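Local coordinates for hypothetical protein (Streptococcus pneumoniae, PDB 2HIY) that is of unknown function but belongs to the DUF1697 family and is built from two ferredoxin-like alpha/beta units, at residues G18-V23 / Y71-S76; L10-N15 / F162-T167; L34-V39 / E61-F66. All blocks are in the same frame, centred on the assembly; numbering follows the deposited sequence. Where two conformers were deposited one is given.

Contact 1: residues G18-V23 / Y71-S76; sequences GKNKVV and YPFIQS
The backbones of Asn20 and Phe73 come closest here, their CA atoms 6.4 Å apart, with Val22 and Tyr71 facing each other next along the chain. Neither segment is a regular strand, and no hydrogen bond passes directly between them. On one side Tyr71 leaves helix 56-70 and starts a type I beta turn that ends at Ile74; on the other, residues 18-23 lead to Val23, the N-cap of helix 24-34.

Side chains do the joining. Asn20 lies flat on the Phe73 ring, its amide only 7° from the ring plane, and its CA sits 3.6 Å from the ring centroid in a CH-pi contact. The far end of that amide is held elsewhere, ND2 bonding to Gly13 O. Tyr71 CB rests on the opposite face of the ring, so Phe73 is sandwiched. Its chi1 of 49°, with CG between the backbone N and carbonyl carbon, brings the ring across to Asn20. Val22 CG2 meets the ring edge, 3.8 Å from Phe73 CE1, and also touches Tyr71 CD1 at 3.9 Å. A water bridges the segments, accepting from Val23 N at 2.9 Å and donating to Tyr71 OH at 2.8 Å; Glu30 is a further partner of that hydroxyl.

The arrangement ties two connecting loops of a ferredoxin-like beta-alpha-beta-beta-alpha-beta unit, one entering its first helix and the other leaving its second.

Contact 2: residues L10-N15 / F162-T167; sequences LVRGIN and FYRHIT
Arg12 reaches from the loop after strand 5-10 over the turn at residues 163-164 and the start of strand 166-170, bridging the two ferredoxin-like units of the chain. With Arg164 and Thr167 it makes up most of the contact. No direct hydrogen bond crosses between the segments, and water does most of the polar work.

The Arg12 side chain leaves with CG between its backbone N and carbonyl carbon (chi1 65°), and this together with a bend at chi2 lays CD against the Arg164 carbonyl, 3.2 Å from its O; a further bend at chi3 directs NE and the guanidinium onward. NE gives its hydrogen to a water 2.7 Å away, and this water donates in turn to Tyr163 O and Ile166 O, fastening the arginine to the turn. Arg164 CG lies over one face of the Arg12 guanidinium, off its centre. The two arginine side chains cross at about a right angle, their guanidinium planes 62° apart, with Arg12 NH2 3.6 Å from Arg164 NH1. Such a close pair of like charges would be costly alone; a water accepting from Arg164 NH1, and weakly from Arg12 NH2, probably eases it. Asn33 of a second subunit packs on Tyr163 and Arg164.

Thr167 uses both its branches. OG1 bonds to Ser78 OG and to a water that weakly takes the hydrogen of Arg12 N. The methyl CG2 turns to the other segment, 3.8 Å from Leu10 CB and 3.7 Å from Val11 O, a carbonyl that also accepts from Arg169 NH2.

Contact 3: residues L34-V39 / E61-F66; sequences LGLEKV and EKLETF
Lys62 NZ donates to Leu34 O in a short 2.7 Å bond, the one hydrogen bond between these segments. It links the two helices of the N-terminal ferredoxin-like unit: Leu34 lies at the C-terminal end of helix 24-34, and Lys62 on helix 56-70. The C=O...N angle of 161° puts the ammonium almost straight out from the carbonyl. A positive charge set at the carbonyl end of a helix is probably also favourable to the helix dipole.

Just beyond, Gly35, the first residue to leave helical angles, makes a Schellman motif, and its positive phi of 111° turns the chain away toward strand 39-41. Lys62 gets to the carbonyl by a bend at chi3 (66°) in an otherwise extended chain. On the way its aliphatic part runs alongside Leu34 in the opposite direction, with Lys62 CE 3.9 Å from Leu34 CG and 4.0 Å from Leu34 CD1. The leucine is thus lined by the lysine on the outer part of the contact.

Deeper in, the contact is purely apolar. Leu34 CG stands anti to the backbone N, chi1 -172°, which sends the side chain across to helix 56-70. There CD2 rests 4.0 Å from Phe66 CB, while the Phe66 side chain touches Leu27 and Leu31 of helix 24-34 and its ring stacks with His70. Leu36, which also touches Phe50 of strand 47-52, carries the packing down to the sheet. Leu63 CD2 touches both leucines, 4.3 Å from Leu34 CD2 and 4.2 Å from Leu36 CD1.

In the fold
Contacts 1 and 3 both concern helices 24-34 and 56-70 of the N-terminal unit: contact 1 joins the loop entering the first to the loop leaving the second, contact 3 the far end of helix 24-34 to the middle of helix 56-70. They meet where Tyr71 CE2 packs on Phe66 CZ. Contact 3 is buried although its centre lies about 17 Å from the chain centre. Contacts 1 and 2 are partly buried; contact 2, joining the two units, has its centre about 7 Å from the chain centre yet is dominated by bridging waters and two arginines. Contact 1 relies on an asparagine amide stacked on a phenylalanine ring, contact 3 on aliphatic packing with one lysine bond. Asn15 OD1, probably bonded to Val22 N, connects contacts 1 and 2.

Contact 1: residues G18-V23 / Y71-S76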
ATOM      1  N   GLY D  18      -7.794   8.539  -0.481  1.00 31.23           N
ATOM      2  CA  GLY D  18      -8.653   8.736  -1.648  1.00 30.10           C
ATOM      3  C   GLY D  18     -10.016   9.356  -1.387  1.00 29.05           C
ATOM      4  O   GLY D  18     -10.923   9.235  -2.219  1.00 29.91           O
ATOM      5  N   LYS D  19     -10.179  10.024  -0.247  0.50 28.23           N
ATOM      6  CA  LYS D  19     -11.436  10.716   0.040  0.50 27.02           C
ATOM      7  C   LYS D  19     -11.183  11.930   0.932  0.50 25.80           C
ATOM      8  O   LYS D  19     -10.034  12.358   1.106  0.50 25.82           O
ATOM      9  CB  LYS D  19     -12.473   9.766   0.670  0.50 27.23           C
ATOM     10  CG  LYS D  19     -12.107   9.270   2.059  0.50 26.92           C
ATOM     11  CD  LYS D  19     -13.223   8.458   2.702  0.50 27.05           C
ATOM     12  CE  LYS D  19     -12.866   8.110   4.143  0.50 27.45           C
ATOM     13  NZ  LYS D  19     -11.722   7.160   4.201  0.50 28.81           N
ATOM     14  N   ASN D  20     -12.266  12.471   1.481  1.00 24.93           N
ATOM     15  CA  ASN D  20     -12.219  13.678   2.320  1.00 21.84           C
ATOM     16  C   ASN D  20     -11.445  14.784   1.621  1.00 20.71           C
ATOM     17  O   ASN D  20     -10.605  15.444   2.218  1.00 19.15           O
ATOM     18  CB  ASN D  20     -11.663  13.381   3.725  1.00 20.95           C
ATOM     19  CG  ASN D  20     -12.574  12.484   4.539  1.00 21.28           C
ATOM     20  OD1 ASN D  20     -13.587  11.975   4.040  1.00 20.64           O
ATOM     21  ND2 ASN D  20     -12.235  12.320   5.813  1.00 20.89           N
ATOM     22  N   LYS D  21     -11.774  14.978   0.352  1.00 20.05           N
ATOM     23  CA  LYS D  21     -11.014  15.851  -0.524  1.00 20.06           C
ATOM     24  C   LYS D  21     -11.393  17.310  -0.303  1.00 18.70           C
ATOM     25  O   LYS D  21     -12.550  17.677  -0.335  1.00 17.77           O
ATOM     26  CB  LYS D  21     -11.250  15.484  -1.996  1.00 21.16           C
ATOM     27  CG  LYS D  21     -10.390  16.311  -2.957  1.00 23.16           C
ATOM     28  CD  LYS D  21     -10.406  15.760  -4.384  1.00 23.13           C
ATOM     29  CE  LYS D  21      -9.732  16.742  -5.350  1.00 28.07           C
ATOM     30  NZ  LYS D  21      -9.991  16.440  -6.795  1.00 31.00           N
ATOM     31  N   VAL D  22     -10.363  18.119  -0.097  1.00 17.95           N
ATOM     32  CA  VAL D  22     -10.516  19.556   0.019  1.00 17.19           C
ATOM     33  C   VAL D  22      -9.465  20.185  -0.876  1.00 17.73           C
ATOM     34  O   VAL D  22      -8.269  19.911  -0.698  1.00 17.88           O
ATOM     35  CB  VAL D  22     -10.321  20.030   1.469  1.00 17.55           C
ATOM     36  CG1 VAL D  22     -10.506  21.561   1.560  1.00 18.55           C
ATOM     37  CG2 VAL D  22     -11.271  19.291   2.415  1.00 17.02           C
ATOM     38  N   VAL D  23      -9.908  21.005  -1.824  1.00 16.70           N
ATOM     39  CA  VAL D  23      -8.983  21.708  -2.702  1.00 16.79           C
ATOM     40  C   VAL D  23      -8.682  23.051  -2.046  1.00 16.56           C
ATOM     41  O   VAL D  23      -9.594  23.847  -1.815  1.00 15.72           O
ATOM     42  CB  VAL D  23      -9.578  21.870  -4.104  1.00 16.52           C
ATOM     43  CG1 VAL D  23      -8.641  22.675  -5.011  1.00 17.36           C
ATOM     44  CG2 VAL D  23      -9.846  20.497  -4.726  1.00 18.06           C
ATOM     45  N   TYR D  71     -18.228  20.587   3.774  1.00 14.82           N
ATOM     46  CA  TYR D  71     -17.257  19.495   3.984  1.00 14.60           C
ATOM     47  C   TYR D  71     -17.648  18.729   5.233  1.00 16.17           C
ATOM     48  O   TYR D  71     -16.971  18.832   6.247  1.00 14.78           O
ATOM     49  CB  TYR D  71     -15.831  20.060   4.171  1.00 14.60           C
ATOM     50  CG  TYR D  71     -15.390  20.873   2.986  1.00 14.40           C
ATOM     51  CD1 TYR D  71     -14.964  20.251   1.810  1.00 15.83           C
ATOM     52  CD2 TYR D  71     -15.415  22.283   3.021  1.00 15.34           C
ATOM     53  CE1 TYR D  71     -14.588  21.002   0.680  1.00 15.23           C
ATOM     54  CE2 TYR D  71     -15.067  23.041   1.887  1.00 14.63           C
ATOM     55  CZ  TYR D  71     -14.630  22.401   0.737  1.00 15.98           C
ATOM     56  OH  TYR D  71     -14.260  23.119  -0.382  1.00 17.22           O
ATOM     57  N   PRO D  72     -18.729  17.941   5.163  1.00 15.40           N
ATOM     58  CA  PRO D  72     -19.317  17.343   6.360  1.00 16.78           C
ATOM     59  C   PRO D  72     -18.427  16.312   7.049  1.00 16.01           C
ATOM     60  O   PRO D  72     -18.718  15.961   8.195  1.00 16.53           O
ATOM     61  CB  PRO D  72     -20.637  16.716   5.858  1.00 16.81           C
ATOM     62  CG  PRO D  72     -20.659  16.888   4.429  1.00 18.39           C
ATOM     63  CD  PRO D  72     -19.510  17.670   3.938  1.00 16.58           C
ATOM     64  N   PHE D  73     -17.376  15.838   6.391  1.00 15.49           N
ATOM     65  CA  PHE D  73     -16.386  14.970   7.040  1.00 15.59           C
ATOM     66  C   PHE D  73     -15.428  15.738   7.949  1.00 15.38           C
ATOM     67  O   PHE D  73     -14.643  15.129   8.679  1.00 16.07           O
ATOM     68  CB  PHE D  73     -15.607  14.199   5.973  1.00 16.43           C
ATOM     69  CG  PHE D  73     -15.089  15.070   4.850  1.00 16.26           C
ATOM     70  CD1 PHE D  73     -13.902  15.780   5.009  1.00 15.15           C
ATOM     71  CD2 PHE D  73     -15.787  15.194   3.644  1.00 16.51           C
ATOM     72  CE1 PHE D  73     -13.429  16.605   4.003  1.00 14.11           C
ATOM     73  CE2 PHE D  73     -15.297  15.997   2.629  1.00 15.45           C
ATOM     74  CZ  PHE D  73     -14.106  16.701   2.810  1.00 15.03           C
ATOM     75  N   ILE D  74     -15.462  17.068   7.909  1.00 15.18           N
ATOM     76  CA  ILE D  74     -14.674  17.869   8.871  1.00 15.27           C
ATOM     77  C   ILE D  74     -15.562  18.067  10.098  1.00 16.44           C
ATOM     78  O   ILE D  74     -16.457  18.919  10.105  1.00 17.04           O
ATOM     79  CB  ILE D  74     -14.215  19.213   8.254  1.00 14.56           C
ATOM     80  CG1 ILE D  74     -13.273  18.933   7.054  1.00 14.90           C
ATOM     81  CG2 ILE D  74     -13.532  20.094   9.330  1.00 15.36           C
ATOM     82  CD1 ILE D  74     -12.755  20.178   6.297  1.00 15.43           C
ATOM     83  N   GLN D  75     -15.357  17.227  11.103  1.00 16.78           N
ATOM     84  CA  GLN D  75     -16.247  17.141  12.253  1.00 18.06           C
ATOM     85  C   GLN D  75     -15.633  17.633  13.557  1.00 18.43           C
ATOM     86  O   GLN D  75     -16.273  17.575  14.614  1.00 19.92           O
ATOM     87  CB  GLN D  75     -16.756  15.692  12.391  1.00 18.62           C
ATOM     88  CG  GLN D  75     -17.739  15.349  11.269  1.00 20.07           C
ATOM     89  CD  GLN D  75     -18.136  13.903  11.198  1.00 22.89           C
ATOM     90  OE1 GLN D  75     -17.968  13.147  12.154  1.00 22.50           O
ATOM     91  NE2 GLN D  75     -18.688  13.504  10.054  1.00 21.89           N
ATOM     92  N   SER D  76     -14.395  18.109  13.468  1.00 17.10           N
ATOM     93  CA  SER D  76     -13.740  18.815  14.558  1.00 16.33           C
ATOM     94  C   SER D  76     -12.746  19.764  13.926  1.00 15.63           C
ATOM     95  O   SER D  76     -12.319  19.569  12.773  1.00 15.66           O
ATOM     96  CB  SER D  76     -12.976  17.824  15.467  1.00 16.52           C
ATOM     97  OG  SER D  76     -11.801  17.292  14.824  1.00 19.92           O
TER
HETATM   98  O   HOH W   1     -12.677  21.773  -2.203  1.00 16.88           O

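Contact 2: residues L10-N15 / F162-T167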
ATOM      1  N   LEU D  10      -7.021  24.487  12.010  1.00 12.97           N
ATOM      2  CA  LEU D  10      -6.389  23.196  11.715  1.00 13.68           C
ATOM      3  C   LEU D  10      -7.447  22.126  11.708  1.00 13.68           C
ATOM      4  O   LEU D  10      -8.278  22.070  12.616  1.00 14.50           O
ATOM      5  CB  LEU D  10      -5.323  22.860  12.777  1.00 13.75           C
ATOM      6  CG  LEU D  10      -4.358  23.997  13.114  1.00 14.24           C
ATOM      7  CD1 LEU D  10      -3.435  23.451  14.220  1.00 15.06           C
ATOM      8  CD2 LEU D  10      -3.572  24.480  11.912  1.00 14.86           C
ATOM      9  N   VAL D  11      -7.430  21.280  10.693  1.00 14.16           N
ATOM     10  CA  VAL D  11      -8.412  20.203  10.621  1.00 15.35           C
ATOM     11  C   VAL D  11      -7.693  18.868  10.450  1.00 16.63           C
ATOM     12  O   VAL D  11      -6.589  18.800   9.945  1.00 17.87           O
ATOM     13  CB  VAL D  11      -9.461  20.444   9.517  1.00 16.48           C
ATOM     14  CG1 VAL D  11     -10.243  21.751   9.757  1.00 16.92           C
ATOM     15  CG2 VAL D  11      -8.815  20.484   8.164  1.00 17.40           C
ATOM     16  N   ARG D  12      -8.328  17.806  10.920  1.00 18.55           N
ATOM     17  CA  ARG D  12      -7.763  16.473  10.767  1.00 18.91           C
ATOM     18  C   ARG D  12      -8.525  15.689   9.719  1.00 19.51           C
ATOM     19  O   ARG D  12      -9.696  15.994   9.416  1.00 18.99           O
ATOM     20  CB  ARG D  12      -7.860  15.720  12.102  1.00 19.69           C
ATOM     21  CG  ARG D  12      -9.299  15.453  12.518  1.00 21.96           C
ATOM     22  CD  ARG D  12      -9.593  14.095  13.182  1.00 27.37           C
ATOM     23  NE  ARG D  12      -8.648  13.028  12.894  1.00 25.46           N
ATOM     24  CZ  ARG D  12      -8.879  11.969  12.112  1.00 26.49           C
ATOM     25  NH1 ARG D  12      -7.922  11.062  11.967  1.00 30.19           N
ATOM     26  NH2 ARG D  12     -10.035  11.806  11.497  1.00 28.09           N
ATOM     27  N   GLY D  13      -7.864  14.677   9.187  1.00 19.76           N
ATOM     28  CA  GLY D  13      -8.509  13.661   8.394  1.00 19.58           C
ATOM     29  C   GLY D  13      -8.778  13.981   6.941  1.00 20.10           C
ATOM     30  O   GLY D  13      -9.452  13.205   6.274  1.00 20.72           O
ATOM     31  N   ILE D  14      -8.260  15.102   6.435  1.00 19.46           N
ATOM     32  CA  ILE D  14      -8.564  15.474   5.051  1.00 19.22           C
ATOM     33  C   ILE D  14      -7.498  15.060   4.048  1.00 20.11           C
ATOM     34  O   ILE D  14      -6.331  14.861   4.412  1.00 20.93           O
ATOM     35  CB  ILE D  14      -8.903  16.987   4.902  1.00 18.29           C
ATOM     36  CG1 ILE D  14      -7.693  17.911   5.104  1.00 17.46           C
ATOM     37  CG2 ILE D  14     -10.056  17.371   5.824  1.00 17.22           C
ATOM     38  CD1 ILE D  14      -7.933  19.325   4.545  1.00 18.18           C
ATOM     39  N   ASN D  15      -7.913  14.928   2.795  1.00 20.54           N
ATOM     40  CA  ASN D  15      -6.999  14.644   1.684  1.00 22.49           C
ATOM     41  C   ASN D  15      -6.116  13.426   1.922  1.00 25.24           C
ATOM     42  O   ASN D  15      -4.913  13.453   1.649  1.00 26.32           O
ATOM     43  CB  ASN D  15      -6.156  15.882   1.364  1.00 22.07           C
ATOM     44  CG  ASN D  15      -6.996  17.000   0.801  1.00 19.15           C
ATOM     45  OD1 ASN D  15      -7.939  16.762   0.060  1.00 20.45           O
ATOM     46  ND2 ASN D  15      -6.693  18.232   1.206  1.00 17.78           N
ATOM     47  N   PHE D 162     -10.915  10.299  22.142  1.00 16.43           N
ATOM     48  CA  PHE D 162     -10.650  11.658  21.714  1.00 16.27           C
ATOM     49  C   PHE D 162      -9.897  11.758  20.394  1.00 15.47           C
ATOM     50  O   PHE D 162      -9.651  12.857  19.910  1.00 14.59           O
ATOM     51  CB  PHE D 162      -9.952  12.464  22.856  1.00 16.20           C
ATOM     52  CG  PHE D 162      -8.514  12.058  23.151  1.00 14.54           C
ATOM     53  CD1 PHE D 162      -7.471  12.443  22.317  1.00 16.57           C
ATOM     54  CD2 PHE D 162      -8.193  11.346  24.331  1.00 15.48           C
ATOM     55  CE1 PHE D 162      -6.152  12.064  22.587  1.00 17.47           C
ATOM     56  CE2 PHE D 162      -6.888  10.987  24.609  1.00 16.14           C
ATOM     57  CZ  PHE D 162      -5.852  11.363  23.752  1.00 17.11           C
ATOM     58  N   TYR D 163      -9.502  10.624  19.815  1.00 13.97           N
ATOM     59  CA  TYR D 163      -8.629  10.670  18.677  1.00 13.15           C
ATOM     60  C   TYR D 163      -9.084  11.547  17.517  1.00 13.78           C
ATOM     61  O   TYR D 163      -8.264  12.295  16.947  1.00 14.89           O
ATOM     62  CB  TYR D 163      -8.402   9.242  18.174  1.00 14.32           C
ATOM     63  CG  TYR D 163      -7.384   9.153  17.075  1.00 15.68           C
ATOM     64  CD1 TYR D 163      -6.028   9.213  17.380  1.00 16.81           C
ATOM     65  CD2 TYR D 163      -7.763   9.047  15.725  1.00 15.67           C
ATOM     66  CE1 TYR D 163      -5.064   9.159  16.385  1.00 19.77           C
ATOM     67  CE2 TYR D 163      -6.783   8.967  14.712  1.00 17.83           C
ATOM     68  CZ  TYR D 163      -5.440   9.031  15.080  1.00 17.97           C
ATOM     69  OH  TYR D 163      -4.447   8.959  14.117  1.00 23.21           O
ATOM     70  N   ARG D 164     -10.360  11.462  17.157  1.00 13.54           N
ATOM     71  CA  ARG D 164     -10.863  12.241  16.022  1.00 14.70           C
ATOM     72  C   ARG D 164     -11.150  13.682  16.416  1.00 15.06           C
ATOM     73  O   ARG D 164     -11.641  14.470  15.592  1.00 15.67           O
ATOM     74  CB  ARG D 164     -12.107  11.584  15.434  1.00 15.29           C
ATOM     75  CG  ARG D 164     -11.794  10.251  14.725  1.00 16.62           C
ATOM     76  CD  ARG D 164     -13.068   9.487  14.271  1.00 17.49           C
ATOM     77  NE  ARG D 164     -14.097  10.360  13.717  1.00 21.84           N
ATOM     78  CZ  ARG D 164     -14.186  10.710  12.443  1.00 26.29           C
ATOM     79  NH1 ARG D 164     -13.316  10.237  11.553  1.00 27.69           N
ATOM     80  NH2 ARG D 164     -15.165  11.534  12.060  1.00 26.09           N
ATOM     81  N   HIS D 165     -10.852  14.039  17.670  1.00 13.54           N
ATOM     82  CA  HIS D 165     -11.123  15.377  18.215  1.00 14.19           C
ATOM     83  C   HIS D 165      -9.851  16.059  18.659  1.00 13.32           C
ATOM     84  O   HIS D 165      -9.894  16.974  19.498  1.00 14.24           O
ATOM     85  CB  HIS D 165     -12.157  15.278  19.323  1.00 14.12           C
ATOM     86  CG  HIS D 165     -13.442  14.738  18.818  1.00 17.37           C
ATOM     87  ND1 HIS D 165     -13.767  13.401  18.867  1.00 22.22           N
ATOM     88  CD2 HIS D 165     -14.430  15.354  18.141  1.00 19.76           C
ATOM     89  CE1 HIS D 165     -14.935  13.224  18.272  1.00 20.13           C
ATOM     90  NE2 HIS D 165     -15.365  14.392  17.837  1.00 24.75           N
ATOM     91  N   ILE D 166      -8.725  15.599  18.133  1.00 13.08           N
ATOM     92  CA  ILE D 166      -7.471  16.334  18.257  1.00 13.88           C
ATOM     93  C   ILE D 166      -6.882  16.472  16.875  1.00 13.84           C
ATOM     94  O   ILE D 166      -7.218  15.677  15.988  1.00 15.06           O
ATOM     95  CB  ILE D 166      -6.450  15.648  19.182  1.00 15.48           C
ATOM     96  CG1 ILE D 166      -6.236  14.204  18.748  1.00 16.42           C
ATOM     97  CG2 ILE D 166      -6.872  15.790  20.639  1.00 18.29           C
ATOM     98  CD1 ILE D 166      -5.081  13.498  19.395  1.00 21.69           C
ATOM     99  N   THR D 167      -6.010  17.447  16.700  1.00 13.13           N
ATOM    100  CA  THR D 167      -5.387  17.647  15.413  1.00 13.75           C
ATOM    101  C   THR D 167      -3.887  17.479  15.611  1.00 13.68           C
ATOM    102  O   THR D 167      -3.247  18.308  16.250  1.00 14.36           O
ATOM    103  CB  THR D 167      -5.698  19.058  14.881  1.00 14.83           C
ATOM    104  OG1 THR D 167      -7.111  19.326  15.055  1.00 17.38           O
ATOM    105  CG2 THR D 167      -5.306  19.152  13.443  1.00 17.06           C
TER
HETATM  106  O   HOH W   2      -9.407  18.653  13.665  1.00 18.03           O
HETATM  107  O   HOH W   3      -6.700  13.044  14.820  1.00 24.27           O
HETATM  108  O   HOH W   4     -10.790   8.874  11.276  1.00 25.79           O
HETATM  109  O   HOH W   5      -5.017  11.938  13.090  1.00 42.83           O

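Contact 3: residues L34-V39 / E61-F66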
ATOM      1  N   LEU D  34     -17.126  33.628   2.970  1.00 15.38           N
ATOM      2  CA  LEU D  34     -17.705  33.525   4.315  1.00 16.15           C
ATOM      3  C   LEU D  34     -17.425  34.782   5.139  1.00 17.10           C
ATOM      4  O   LEU D  34     -18.099  35.021   6.157  1.00 19.30           O
ATOM      5  CB  LEU D  34     -17.187  32.267   5.022  1.00 16.42           C
ATOM      6  CG  LEU D  34     -17.794  31.837   6.366  1.00 17.13           C
ATOM      7  CD1 LEU D  34     -19.279  31.459   6.234  1.00 19.55           C
ATOM      8  CD2 LEU D  34     -16.999  30.699   6.952  1.00 18.46           C
ATOM      9  N   GLY D  35     -16.439  35.577   4.734  1.00 15.74           N
ATOM     10  CA  GLY D  35     -16.113  36.820   5.428  1.00 15.08           C
ATOM     11  C   GLY D  35     -14.778  36.834   6.174  1.00 15.29           C
ATOM     12  O   GLY D  35     -14.468  37.801   6.888  1.00 15.31           O
ATOM     13  N   LEU D  36     -13.984  35.783   6.014  1.00 14.33           N
ATOM     14  CA  LEU D  36     -12.664  35.747   6.656  1.00 14.97           C
ATOM     15  C   LEU D  36     -11.699  36.430   5.726  1.00 14.75           C
ATOM     16  O   LEU D  36     -11.881  36.414   4.500  1.00 15.66           O
ATOM     17  CB  LEU D  36     -12.255  34.310   6.905  1.00 14.91           C
ATOM     18  CG  LEU D  36     -13.286  33.468   7.670  1.00 15.42           C
ATOM     19  CD1 LEU D  36     -12.719  32.114   8.049  1.00 15.51           C
ATOM     20  CD2 LEU D  36     -13.817  34.209   8.899  1.00 18.09           C
ATOM     21  N   GLU D  37     -10.656  37.038   6.285  1.00 14.18           N
ATOM     22  CA  GLU D  37      -9.763  37.863   5.482  1.00 14.63           C
ATOM     23  C   GLU D  37      -8.362  37.323   5.362  1.00 14.13           C
ATOM     24  O   GLU D  37      -7.883  36.607   6.239  1.00 14.07           O
ATOM     25  CB  GLU D  37      -9.702  39.279   6.058  1.00 14.18           C
ATOM     26  CG  GLU D  37     -11.055  39.930   6.156  1.00 18.95           C
ATOM     27  CD  GLU D  37     -11.011  41.312   6.772  1.00 23.82           C
ATOM     28  OE1 GLU D  37     -10.073  42.067   6.463  1.00 26.21           O
ATOM     29  OE2 GLU D  37     -11.918  41.637   7.570  1.00 26.82           O
ATOM     30  N   LYS D  38      -7.702  37.681   4.266  1.00 14.95           N
ATOM     31  CA  LYS D  38      -6.298  37.334   4.049  1.00 15.61           C
ATOM     32  C   LYS D  38      -6.064  35.838   4.276  1.00 15.12           C
ATOM     33  O   LYS D  38      -5.151  35.418   5.023  1.00 15.31           O
ATOM     34  CB  LYS D  38      -5.381  38.195   4.924  1.00 16.83           C
ATOM     35  CG  LYS D  38      -5.417  39.697   4.563  1.00 20.18           C
ATOM     36  CD  LYS D  38      -4.219  40.416   5.180  1.00 25.68           C
ATOM     37  CE  LYS D  38      -4.029  41.835   4.646  1.00 30.32           C
ATOM     38  NZ  LYS D  38      -5.060  42.780   5.164  1.00 33.25           N
ATOM     39  N   VAL D  39      -6.902  35.035   3.630  1.00 14.67           N
ATOM     40  CA  VAL D  39      -6.906  33.590   3.855  1.00 14.55           C
ATOM     41  C   VAL D  39      -5.737  32.934   3.129  1.00 15.48           C
ATOM     42  O   VAL D  39      -5.569  33.104   1.922  1.00 15.96           O
ATOM     43  CB  VAL D  39      -8.240  32.939   3.440  1.00 14.17           C
ATOM     44  CG1 VAL D  39      -8.246  31.465   3.836  1.00 14.49           C
ATOM     45  CG2 VAL D  39      -9.409  33.645   4.116  1.00 14.53           C
ATOM     46  N   GLU D  61     -18.984  29.308  15.452  1.00 15.05           N
ATOM     47  CA  GLU D  61     -20.318  28.949  14.969  1.00 17.08           C
ATOM     48  C   GLU D  61     -20.367  29.001  13.435  1.00 15.40           C
ATOM     49  O   GLU D  61     -20.912  28.116  12.791  1.00 15.50           O
ATOM     50  CB  GLU D  61     -21.374  29.868  15.589  1.00 16.92           C
ATOM     51  CG  GLU D  61     -22.826  29.566  15.242  1.00 21.95           C
ATOM     52  CD  GLU D  61     -23.756  30.657  15.776  1.00 24.09           C
ATOM     53  OE1 GLU D  61     -23.378  31.368  16.745  1.00 33.41           O
ATOM     54  OE2 GLU D  61     -24.863  30.809  15.217  1.00 33.06           O
ATOM     55  N   LYS D  62     -19.762  30.036  12.857  1.00 14.79           N
ATOM     56  CA  LYS D  62     -19.787  30.170  11.414  1.00 15.12           C
ATOM     57  C   LYS D  62     -19.029  29.036  10.751  1.00 14.73           C
ATOM     58  O   LYS D  62     -19.448  28.513   9.715  1.00 15.22           O
ATOM     59  CB  LYS D  62     -19.168  31.495  10.970  1.00 15.84           C
ATOM     60  CG  LYS D  62     -20.120  32.666  11.105  1.00 20.22           C
ATOM     61  CD  LYS D  62     -19.422  33.981  10.764  1.00 20.98           C
ATOM     62  CE  LYS D  62     -19.028  34.033   9.286  1.00 23.41           C
ATOM     63  NZ  LYS D  62     -18.763  35.417   8.796  1.00 25.25           N
ATOM     64  N   LEU D  63     -17.888  28.663  11.337  1.00 13.43           N
ATOM     65  CA  LEU D  63     -17.094  27.575  10.754  1.00 13.71           C
ATOM     66  C   LEU D  63     -17.784  26.232  10.897  1.00 13.83           C
ATOM     67  O   LEU D  63     -17.766  25.419   9.992  1.00 14.74           O
ATOM     68  CB  LEU D  63     -15.681  27.541  11.330  1.00 14.04           C
ATOM     69  CG  LEU D  63     -14.784  28.671  10.838  1.00 13.93           C
ATOM     70  CD1 LEU D  63     -13.574  28.818  11.748  1.00 15.21           C
ATOM     71  CD2 LEU D  63     -14.352  28.435   9.411  1.00 16.07           C
ATOM     72  N   GLU D  64     -18.393  25.985  12.056  1.00 14.19           N
ATOM     73  CA  GLU D  64     -19.166  24.753  12.232  1.00 15.73           C
ATOM     74  C   GLU D  64     -20.277  24.650  11.197  1.00 15.31           C
ATOM     75  O   GLU D  64     -20.462  23.599  10.570  1.00 15.76           O
ATOM     76  CB  GLU D  64     -19.743  24.679  13.642  1.00 16.59           C
ATOM     77  CG  GLU D  64     -18.695  24.335  14.664  1.00 19.78           C
ATOM     78  CD  GLU D  64     -19.154  24.484  16.104  1.00 26.36           C
ATOM     79  OE1 GLU D  64     -20.204  25.121  16.350  1.00 29.34           O
ATOM     80  OE2 GLU D  64     -18.420  23.969  16.991  1.00 30.14           O
ATOM     81  N   THR D  65     -21.019  25.729  10.997  1.00 16.27           N
ATOM     82  CA  THR D  65     -22.084  25.729  10.001  1.00 16.35           C
ATOM     83  C   THR D  65     -21.512  25.558   8.595  1.00 16.19           C
ATOM     84  O   THR D  65     -22.045  24.811   7.769  1.00 16.87           O
ATOM     85  CB  THR D  65     -22.907  27.020  10.113  1.00 17.50           C
ATOM     86  OG1 THR D  65     -23.495  27.051  11.424  1.00 19.88           O
ATOM     87  CG2 THR D  65     -24.001  27.097   9.029  1.00 18.40           C
ATOM     88  N   PHE D  66     -20.401  26.232   8.326  1.00 14.90           N
ATOM     89  CA  PHE D  66     -19.755  26.115   7.016  1.00 14.77           C
ATOM     90  C   PHE D  66     -19.335  24.681   6.688  1.00 14.47           C
ATOM     91  O   PHE D  66     -19.641  24.149   5.614  1.00 15.39           O
ATOM     92  CB  PHE D  66     -18.544  27.053   6.933  1.00 14.97           C
ATOM     93  CG  PHE D  66     -17.732  26.851   5.707  1.00 14.63           C
ATOM     94  CD1 PHE D  66     -18.151  27.406   4.507  1.00 15.79           C
ATOM     95  CD2 PHE D  66     -16.576  26.099   5.738  1.00 14.86           C
ATOM     96  CE1 PHE D  66     -17.412  27.192   3.335  1.00 16.72           C
ATOM     97  CE2 PHE D  66     -15.837  25.907   4.575  1.00 15.23           C
ATOM     98  CZ  PHE D  66     -16.261  26.456   3.376  1.00 16.56           C
TER